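Local structure of chitin-binding domain 3 protein (5OPF) at residues N47-F52 against F103-H108; Y173-A178 against S184-S189. The protein is a copper-dependent lytic polysaccharide monooxygenase that probably cleaves crystalline polysaccharides, such as cellulose or chitin, by oxidation. All coordinates share one frame; numbering follows the deposited sequence.

Both segments of interaction 1 precede those of interaction 2 in the chain. Interaction 1 joins the loop between helix 43-46 and strand 52-54 to the end of strand 97-104, which belongs to the four-stranded antiparallel sheet. Interaction 2 is the hairpin of strands 169-178 and 183-192, in the mixed sheet of the fold. Their centres lie about 10 Å apart, and they touch: Asp104 packs on Trp176, Asn49 on Tyr185, and Leu51 is probably hydrogen-bonded to Tyr186. The copper site draws on both: His108 comes from the loop that leaves strand 97-104 for strand 110-118, Tyr185 from strand 183-192, and His1 is the amino terminus.

Interaction 1 (N47-F52 against F103-H108); sequences NWNGLF and FDQASH. With CU (copper (II) ion), chain B.
Gln105 reaches Asn49 through a side chain that is straight beyond CG, with CG anti to the carbonyl carbon. Asn49 has its CG between the backbone N and the carbonyl carbon (chi1 71°), and this turns its amide toward Gln105. The two amides meet with their planes at 90°. Asn49 ND2 donates to Gln105 OE1 at 2.7 Å, and the N-H...O angle is 165°. The acceptor lies close to the amide plane of Asn49, while the donor is somewhat tilted from the carbonyl plane of Gln105.

The other branch of the Gln105 amide meets Trp48. NE2 approaches the six-membered ring obliquely, 3.5 Å from Trp48 CZ2. Trp48 CH2 also meets Phe103 CD2 at 4.0 Å, so these two rings touch edge to edge. An alanine in place of Gln105 is likely to leave Asn49 ND2 without this acceptor and to open a gap beside the Trp48 ring.

The segment 103-108 ends in the histidine brace, the copper site of lytic polysaccharide monooxygenases. His108 NE2 binds copper at 2.0 Å, and His1 binds the same ion through its backbone N. Trp48 and Asn49 are the middle residues of a type I beta turn from Asn47 to Gly50. Strand 97-104 ends across from it, and Asp104 forms an Asx turn there: its OD1 accepts from Ala106 N at 2.8 Å, from above the carboxylate plane. OD2 takes His108 N on its syn side, also at 2.8 Å. Ala106 CB lies over one face of the His108 ring.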
ATOM      1  N   ASN A  47       9.297   7.261  -6.830  1.00  7.22           N
ATOM      2  CA  ASN A  47       8.616   8.016  -5.777  1.00  7.33           C
ATOM      3  C   ASN A  47       7.668   7.129  -4.986  1.00  7.17           C
ATOM      4  O   ASN A  47       6.542   7.522  -4.646  1.00  7.32           O
ATOM      5  CB  ASN A  47       7.900   9.228  -6.369  1.00  8.74           C
ATOM      6  CG  ASN A  47       8.860  10.146  -7.085  1.00 11.33           C
ATOM      7  OD1 ASN A  47       8.998  10.099  -8.303  1.00 15.97           O
ATOM      8  ND2 ASN A  47       9.590  10.940  -6.316  1.00 14.47           N
ATOM      9  N   TRP A  48       8.126   5.921  -4.656  1.00  7.09           N
ATOM     10  CA  TRP A  48       7.349   5.000  -3.833  1.00  6.66           C
ATOM     11  C   TRP A  48       6.941   5.617  -2.502  1.00  6.53           C
ATOM     12  O   TRP A  48       5.949   5.173  -1.907  1.00  7.25           O
ATOM     13  CB  TRP A  48       8.131   3.689  -3.594  1.00  7.19           C
ATOM     14  CG  TRP A  48       9.442   3.863  -2.850  1.00  7.20           C
ATOM     15  CD1 TRP A  48      10.692   3.971  -3.403  1.00  7.92           C
ATOM     16  CD2 TRP A  48       9.634   3.995  -1.432  1.00  8.25           C
ATOM     17  NE1 TRP A  48      11.640   4.142  -2.426  1.00  8.76           N
ATOM     18  CE2 TRP A  48      11.015   4.164  -1.206  1.00  8.57           C
ATOM     19  CE3 TRP A  48       8.776   3.975  -0.331  1.00  7.88           C
ATOM     20  CZ2 TRP A  48      11.551   4.309   0.074  1.00 10.21           C
ATOM     21  CZ3 TRP A  48       9.314   4.122   0.940  1.00  9.05           C
ATOM     22  CH2 TRP A  48      10.681   4.286   1.130  1.00 10.23           C
ATOM     23  N   ASN A  49       7.669   6.619  -2.027  1.00  6.70           N
ATOM     24  CA  ASN A  49       7.433   7.234  -0.725  1.00  6.86           C
ATOM     25  C   ASN A  49       6.385   8.337  -0.756  1.00  6.37           C
ATOM     26  O   ASN A  49       6.112   8.932   0.299  1.00  6.65           O
ATOM     27  CB  ASN A  49       8.766   7.779  -0.164  1.00  7.88           C
ATOM     28  CG  ASN A  49       9.265   9.005  -0.910  1.00  8.01           C
ATOM     29  OD1 ASN A  49       8.661   9.460  -1.876  1.00  9.26           O
ATOM     30  ND2 ASN A  49      10.367   9.554  -0.443  1.00  8.88           N
ATOM     31  N   GLY A  50       5.778   8.613  -1.908  1.00  6.15           N
ATOM     32  CA  GLY A  50       4.967   9.806  -2.075  1.00  6.91           C
ATOM     33  C   GLY A  50       3.532   9.581  -2.511  1.00  5.82           C
ATOM     34  O   GLY A  50       2.940  10.446  -3.161  1.00  6.75           O
ATOM     35  N   LEU A  51       2.950   8.441  -2.135  1.00  5.88           N
ATOM     36  CA  LEU A  51       1.597   8.085  -2.586  1.00  5.74           C
ATOM     37  C   LEU A  51       0.559   8.677  -1.625  1.00  5.89           C
ATOM     38  O   LEU A  51      -0.088   7.985  -0.824  1.00  6.56           O
ATOM     39  CB  LEU A  51       1.464   6.576  -2.749  1.00  6.43           C
ATOM     40  CG  LEU A  51       0.490   6.126  -3.850  1.00  6.82           C
ATOM     41  CD1 LEU A  51       0.617   4.618  -4.034  1.00  7.07           C
ATOM     42  CD2 LEU A  51      -0.950   6.531  -3.569  1.00  7.25           C
ATOM     43  N   PHE A  52       0.394  10.002  -1.743  1.00  6.01           N
ATOM     44  CA  PHE A  52      -0.473  10.753  -0.850  1.00  5.97           C
ATOM     45  C   PHE A  52      -1.430  11.664  -1.603  1.00  6.28           C
ATOM     46  O   PHE A  52      -1.188  12.075  -2.746  1.00  7.16           O
ATOM     47  CB  PHE A  52       0.322  11.568   0.199  1.00  6.69           C
ATOM     48  CG  PHE A  52       1.216  12.631  -0.383  1.00  7.70           C
ATOM     49  CD1 PHE A  52       0.706  13.858  -0.781  1.00  8.75           C
ATOM     50  CD2 PHE A  52       2.578  12.407  -0.513  1.00  8.56           C
ATOM     51  CE1 PHE A  52       1.538  14.829  -1.303  1.00 10.90           C
ATOM     52  CE2 PHE A  52       3.409  13.381  -1.039  1.00 11.39           C
ATOM     53  CZ  PHE A  52       2.886  14.584  -1.427  1.00 11.51           C
ATOM     54  N   PHE A 103       7.171   2.373   7.287  1.00  5.89           N
ATOM     55  CA  PHE A 103       8.428   3.117   7.324  1.00  6.07           C
ATOM     56  C   PHE A 103       8.181   4.547   6.863  1.00  5.80           C
ATOM     57  O   PHE A 103       7.625   4.759   5.777  1.00  6.64           O
ATOM     58  CB  PHE A 103       9.456   2.433   6.413  1.00  6.82           C
ATOM     59  CG  PHE A 103      10.752   3.182   6.247  1.00  7.40           C
ATOM     60  CD1 PHE A 103      11.505   3.591   7.333  1.00 10.37           C
ATOM     61  CD2 PHE A 103      11.215   3.486   4.972  1.00 11.83           C
ATOM     62  CE1 PHE A 103      12.707   4.278   7.149  1.00 11.54           C
ATOM     63  CE2 PHE A 103      12.408   4.167   4.789  1.00 12.84           C
ATOM     64  CZ  PHE A 103      13.142   4.571   5.877  1.00 13.02           C
ATOM     65  N   ASP A 104       8.587   5.515   7.694  1.00  5.82           N
ATOM     66  CA  ASP A 104       8.440   6.947   7.423  1.00  5.69           C
ATOM     67  C   ASP A 104       9.831   7.571   7.422  1.00  5.96           C
ATOM     68  O   ASP A 104      10.496   7.626   8.460  1.00  6.81           O
ATOM     69  CB  ASP A 104       7.549   7.603   8.480  1.00  6.91           C
ATOM     70  CG  ASP A 104       7.432   9.116   8.335  1.00  6.82           C
ATOM     71  OD1 ASP A 104       7.856   9.665   7.304  1.00  7.59           O
ATOM     72  OD2 ASP A 104       6.890   9.729   9.282  1.00  7.80           O
ATOM     73  N   GLN A 105      10.274   8.038   6.252  1.00  6.64           N
ATOM     74  CA  GLN A 105      11.565   8.714   6.151  1.00  6.92           C
ATOM     75  C   GLN A 105      11.589  10.070   6.845  1.00  7.47           C
ATOM     76  O   GLN A 105      12.674  10.570   7.166  1.00  8.39           O
ATOM     77  CB  GLN A 105      11.906   8.941   4.684  1.00  8.35           C
ATOM     78  CG  GLN A 105      12.102   7.662   3.914  1.00 10.33           C
ATOM     79  CD  GLN A 105      12.160   7.914   2.421  1.00 11.15           C
ATOM     80  OE1 GLN A 105      11.550   8.859   1.925  1.00 13.50           O
ATOM     81  NE2 GLN A 105      12.909   7.096   1.703  1.00 13.97           N
ATOM     82  N   ALA A 106      10.427  10.690   7.041  1.00  6.46           N
ATOM     83  CA  ALA A 106      10.330  12.097   7.393  1.00  7.41           C
ATOM     84  C   ALA A 106       9.921  12.365   8.834  1.00  7.44           C
ATOM     85  O   ALA A 106       9.896  13.536   9.234  1.00  8.92           O
ATOM     86  CB  ALA A 106       9.333  12.791   6.461  1.00  7.76           C
ATOM     87  N   SER A 107       9.590  11.340   9.619  1.00  7.13           N
ATOM     88  CA  SER A 107       9.217  11.511  11.025  1.00  7.37           C
ATOM     89  C   SER A 107       8.025  12.456  11.201  1.00  6.80           C
ATOM     90  O   SER A 107       8.035  13.355  12.045  1.00  8.21           O
ATOM     91  CB  SER A 107      10.419  11.951  11.862  1.00  9.05           C
ATOM     92  OG  SER A 107      11.441  10.960  11.802  1.00  9.22           O
ATOM     93  N   HIS A 108       6.979  12.243  10.398  1.00  6.49           N
ATOM     94  CA  HIS A 108       5.777  13.069  10.471  1.00  6.75           C
ATOM     95  C   HIS A 108       4.859  12.722  11.637  1.00  6.60           C
ATOM     96  O   HIS A 108       4.004  13.547  11.990  1.00  9.43           O
ATOM     97  CB  HIS A 108       4.912  12.875   9.223  1.00  7.05           C
ATOM     98  CG  HIS A 108       5.536  13.296   7.922  1.00  6.53           C
ATOM     99  ND1 HIS A 108       6.203  14.487   7.747  1.00  7.06           N
ATOM    100  CD2 HIS A 108       5.486  12.713   6.697  1.00  6.97           C
ATOM    101  CE1 HIS A 108       6.560  14.604   6.478  1.00  7.00           C
ATOM    102  NE2 HIS A 108       6.139  13.543   5.819  1.00  7.38           N
TER
HETATM  103 CU    CU B 301       6.424  13.237   3.875  1.00  7.53          CU

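Interaction 2 (Y173-A178 against S184-S189); sequences YTIWQA and SYYLCS
Tyr185 and Trp176 face each other as an antiparallel hydrogen-bonded pair of the hairpin formed by strands 169-178 and 183-192. Tyr185 N donates to Trp176 O at 2.9 Å, and Trp176 N donates to Tyr185 O. Thr174 and Leu187 repeat the pattern two residues along. The N-to-C directions of the strand segments make 166°, close to antiparallel, with axes 4.7 Å apart.

The Tyr185 side chain starts at CB, which lies 4.0 Å from Trp176 CE3. CG is anti to the carbonyl carbon (chi1 -63°), and the ring lies along the indole and extends in the same direction. CD1 makes the closest approach, 3.3 Å from Trp176 CE3. CE1 and CZ move on to Trp176 CZ3, and CE1 also touches Ala178 CB. The six-membered ring of Trp176 and the Tyr185 ring form an offset stack, centroids 4.4 Å apart, planes at 28°. At the tip, Tyr185 OH is hydrogen-bonded to Gln183 OE1 and to His1 N. The side chain ends about 3 Å from the copper (nearest atoms). Trp176 NE1 is held by Gly109 O.

The other face of the sheet carries Tyr173, Ile175, Tyr186 and Cys188. Tyr173 CD1 lies 3.5 Å from Cys188 SG, which is in a disulfide with Cys70. Tyr173 OH packs against Tyr186 CB and is hydrogen-bonded to Leu69 O. Ser184 OG and Tyr186 OH share a 2.7 Å hydrogen bond, and Tyr186 OH also meets His60. On the side of Thr174 and Leu187, one water joins Thr174 OG1, Leu187 O and Ser189 OG, so Leu187 O takes a second bond besides that from Thr174 N.

With one ring face against the indole and its hydroxyl bonded twice, Tyr185 is probably kept from turning, and this is likely to fix how the hydroxyl stands by the metal.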
ATOM      1  N   TYR A 173      -4.984  -3.019   2.609  1.00  4.76           N
ATOM      2  CA  TYR A 173      -5.061  -1.593   2.299  1.00  4.95           C
ATOM      3  C   TYR A 173      -4.779  -0.832   3.578  1.00  4.81           C
ATOM      4  O   TYR A 173      -5.522  -0.957   4.560  1.00  5.40           O
ATOM      5  CB  TYR A 173      -6.433  -1.203   1.774  1.00  5.31           C
ATOM      6  CG  TYR A 173      -6.527   0.150   1.100  1.00  4.92           C
ATOM      7  CD1 TYR A 173      -5.671   0.500   0.049  1.00  5.87           C
ATOM      8  CD2 TYR A 173      -7.518   1.062   1.452  1.00  6.09           C
ATOM      9  CE1 TYR A 173      -5.791   1.713  -0.621  1.00  5.67           C
ATOM     10  CE2 TYR A 173      -7.651   2.269   0.783  1.00  5.68           C
ATOM     11  CZ  TYR A 173      -6.797   2.582  -0.255  1.00  5.22           C
ATOM     12  OH  TYR A 173      -6.984   3.760  -0.949  1.00  6.16           O
ATOM     13  N   THR A 174      -3.703  -0.053   3.567  1.00  4.76           N
ATOM     14  CA  THR A 174      -3.255   0.699   4.730  1.00  4.84           C
ATOM     15  C   THR A 174      -3.397   2.188   4.429  1.00  4.94           C
ATOM     16  O   THR A 174      -2.909   2.679   3.394  1.00  5.66           O
ATOM     17  CB  THR A 174      -1.802   0.333   5.088  1.00  5.02           C
ATOM     18  OG1 THR A 174      -1.705  -1.069   5.383  1.00  5.48           O
ATOM     19  CG2 THR A 174      -1.327   1.105   6.305  1.00  5.43           C
ATOM     20  N   ILE A 175      -4.040   2.908   5.345  1.00  5.04           N
ATOM     21  CA  ILE A 175      -4.235   4.354   5.252  1.00  5.16           C
ATOM     22  C   ILE A 175      -3.458   5.001   6.390  1.00  5.25           C
ATOM     23  O   ILE A 175      -3.715   4.717   7.567  1.00  5.48           O
ATOM     24  CB  ILE A 175      -5.721   4.747   5.344  1.00  5.35           C
ATOM     25  CG1 ILE A 175      -6.533   4.038   4.259  1.00  6.86           C
ATOM     26  CG2 ILE A 175      -5.867   6.292   5.255  1.00  7.04           C
ATOM     27  CD1 ILE A 175      -8.022   4.353   4.286  1.00  8.34           C
ATOM     28  N   TRP A 176      -2.510   5.868   6.048  1.00  5.24           N
ATOM     29  CA  TRP A 176      -1.749   6.651   7.016  1.00  5.94           C
ATOM     30  C   TRP A 176      -2.195   8.104   6.937  1.00  5.54           C
ATOM     31  O   TRP A 176      -2.025   8.750   5.897  1.00  6.16           O
ATOM     32  CB  TRP A 176      -0.265   6.576   6.682  1.00  5.92           C
ATOM     33  CG  TRP A 176       0.680   7.454   7.489  1.00  5.99           C
ATOM     34  CD1 TRP A 176       0.548   7.894   8.785  1.00  5.62           C
ATOM     35  CD2 TRP A 176       1.947   7.930   7.032  1.00  5.77           C
ATOM     36  NE1 TRP A 176       1.672   8.618   9.149  1.00  5.94           N
ATOM     37  CE2 TRP A 176       2.537   8.652   8.085  1.00  5.76           C
ATOM     38  CE3 TRP A 176       2.629   7.832   5.822  1.00  6.00           C
ATOM     39  CZ2 TRP A 176       3.794   9.237   7.969  1.00  7.03           C
ATOM     40  CZ3 TRP A 176       3.865   8.424   5.705  1.00  6.71           C
ATOM     41  CH2 TRP A 176       4.438   9.109   6.775  1.00  6.89           C
ATOM     42  N   GLN A 177      -2.752   8.633   8.027  1.00  5.76           N
ATOM     43  CA  GLN A 177      -3.019  10.061   8.153  1.00  6.00           C
ATOM     44  C   GLN A 177      -1.833  10.649   8.908  1.00  6.08           C
ATOM     45  O   GLN A 177      -1.660  10.381  10.099  1.00  6.38           O
ATOM     46  CB  GLN A 177      -4.330  10.296   8.903  1.00  6.56           C
ATOM     47  CG  GLN A 177      -4.686  11.769   9.080  1.00  7.10           C
ATOM     48  CD  GLN A 177      -5.095  12.447   7.790  1.00  6.68           C
ATOM     49  OE1 GLN A 177      -5.686  11.833   6.919  1.00  7.52           O
ATOM     50  NE2 GLN A 177      -4.813  13.732   7.679  1.00  8.18           N
ATOM     51  N   ALA A 178      -0.996  11.411   8.218  1.00  6.08           N
ATOM     52  CA  ALA A 178       0.196  11.986   8.827  1.00  6.39           C
ATOM     53  C   ALA A 178      -0.191  13.170   9.713  1.00  6.50           C
ATOM     54  O   ALA A 178      -1.265  13.762   9.559  1.00  8.68           O
ATOM     55  CB  ALA A 178       1.171  12.417   7.742  1.00  7.14           C
ATOM     56  N   SER A 184      -2.564  12.331   3.518  1.00  6.20           N
ATOM     57  CA  SER A 184      -2.948  10.946   3.736  1.00  6.28           C
ATOM     58  C   SER A 184      -2.387  10.060   2.632  1.00  5.74           C
ATOM     59  O   SER A 184      -2.389  10.431   1.456  1.00  6.36           O
ATOM     60  CB  SER A 184      -4.479  10.852   3.805  1.00  6.62           C
ATOM     61  OG  SER A 184      -5.103  11.583   2.761  1.00  7.51           O
ATOM     62  N   TYR A 185      -1.930   8.871   3.027  1.00  5.49           N
ATOM     63  CA  TYR A 185      -1.266   7.931   2.137  1.00  5.70           C
ATOM     64  C   TYR A 185      -2.078   6.644   2.041  1.00  5.81           C
ATOM     65  O   TYR A 185      -2.671   6.195   3.028  1.00  6.03           O
ATOM     66  CB  TYR A 185       0.131   7.575   2.663  1.00  6.03           C
ATOM     67  CG  TYR A 185       1.116   8.719   2.758  1.00  6.24           C
ATOM     68  CD1 TYR A 185       0.945   9.748   3.680  1.00  6.64           C
ATOM     69  CD2 TYR A 185       2.264   8.753   1.960  1.00  7.08           C
ATOM     70  CE1 TYR A 185       1.876  10.776   3.794  1.00  6.89           C
ATOM     71  CE2 TYR A 185       3.191   9.777   2.064  1.00  8.22           C
ATOM     72  CZ  TYR A 185       2.992  10.792   2.974  1.00  6.94           C
ATOM     73  OH  TYR A 185       3.924  11.809   3.074  1.00  8.90           O
ATOM     74  N   TYR A 186      -2.053   6.023   0.856  1.00  5.22           N
ATOM     75  CA  TYR A 186      -2.959   4.929   0.510  1.00  5.49           C
ATOM     76  C   TYR A 186      -2.145   3.788  -0.088  1.00  5.05           C
ATOM     77  O   TYR A 186      -1.682   3.887  -1.230  1.00  5.90           O
ATOM     78  CB  TYR A 186      -4.015   5.427  -0.482  1.00  6.09           C
ATOM     79  CG  TYR A 186      -4.804   6.570   0.107  1.00  6.34           C
ATOM     80  CD1 TYR A 186      -5.881   6.328   0.947  1.00  6.81           C
ATOM     81  CD2 TYR A 186      -4.453   7.888  -0.145  1.00  6.50           C
ATOM     82  CE1 TYR A 186      -6.581   7.379   1.541  1.00  6.77           C
ATOM     83  CE2 TYR A 186      -5.145   8.941   0.428  1.00  6.18           C
ATOM     84  CZ  TYR A 186      -6.209   8.688   1.273  1.00  6.91           C
ATOM     85  OH  TYR A 186      -6.888   9.756   1.826  1.00  7.05           O
ATOM     86  N   LEU A 187      -1.939   2.717   0.684  1.00  5.21           N
ATOM     87  CA  LEU A 187      -0.998   1.660   0.308  1.00  5.23           C
ATOM     88  C   LEU A 187      -1.696   0.312   0.163  1.00  5.12           C
ATOM     89  O   LEU A 187      -2.136  -0.277   1.160  1.00  5.62           O
ATOM     90  CB  LEU A 187       0.108   1.525   1.351  1.00  6.08           C
ATOM     91  CG  LEU A 187       1.023   2.716   1.629  1.00  7.83           C
ATOM     92  CD1 LEU A 187       1.471   3.396   0.346  1.00 11.16           C
ATOM     93  CD2 LEU A 187       0.347   3.704   2.593  1.00 11.15           C
ATOM     94  N   CYS A 188      -1.744  -0.212  -1.065  1.00  4.81           N
ATOM     95  CA  CYS A 188      -2.172  -1.592  -1.305  1.00  5.39           C
ATOM     96  C   CYS A 188      -0.971  -2.513  -1.229  1.00  4.63           C
ATOM     97  O   CYS A 188       0.053  -2.223  -1.857  1.00  5.38           O
ATOM     98  CB  CYS A 188      -2.771  -1.733  -2.704  1.00  6.08           C
ATOM     99  SG  CYS A 188      -4.364  -0.960  -2.893  1.00  6.30           S
ATOM    100  N   SER A 189      -1.109  -3.633  -0.512  1.00  4.74           N
ATOM    101  CA  SER A 189      -0.077  -4.672  -0.472  1.00  4.97           C
ATOM    102  C   SER A 189      -0.698  -6.023  -0.808  1.00  4.74           C
ATOM    103  O   SER A 189      -1.678  -6.439  -0.169  1.00  5.44           O
ATOM    104  CB  SER A 189       0.565  -4.801   0.915  1.00  5.23           C
ATOM    105  OG  SER A 189       1.139  -3.584   1.333  1.00  5.29           O
TER
HETATM  106  O   HOH W   1      -0.833  -2.144   2.899  1.00  6.32           O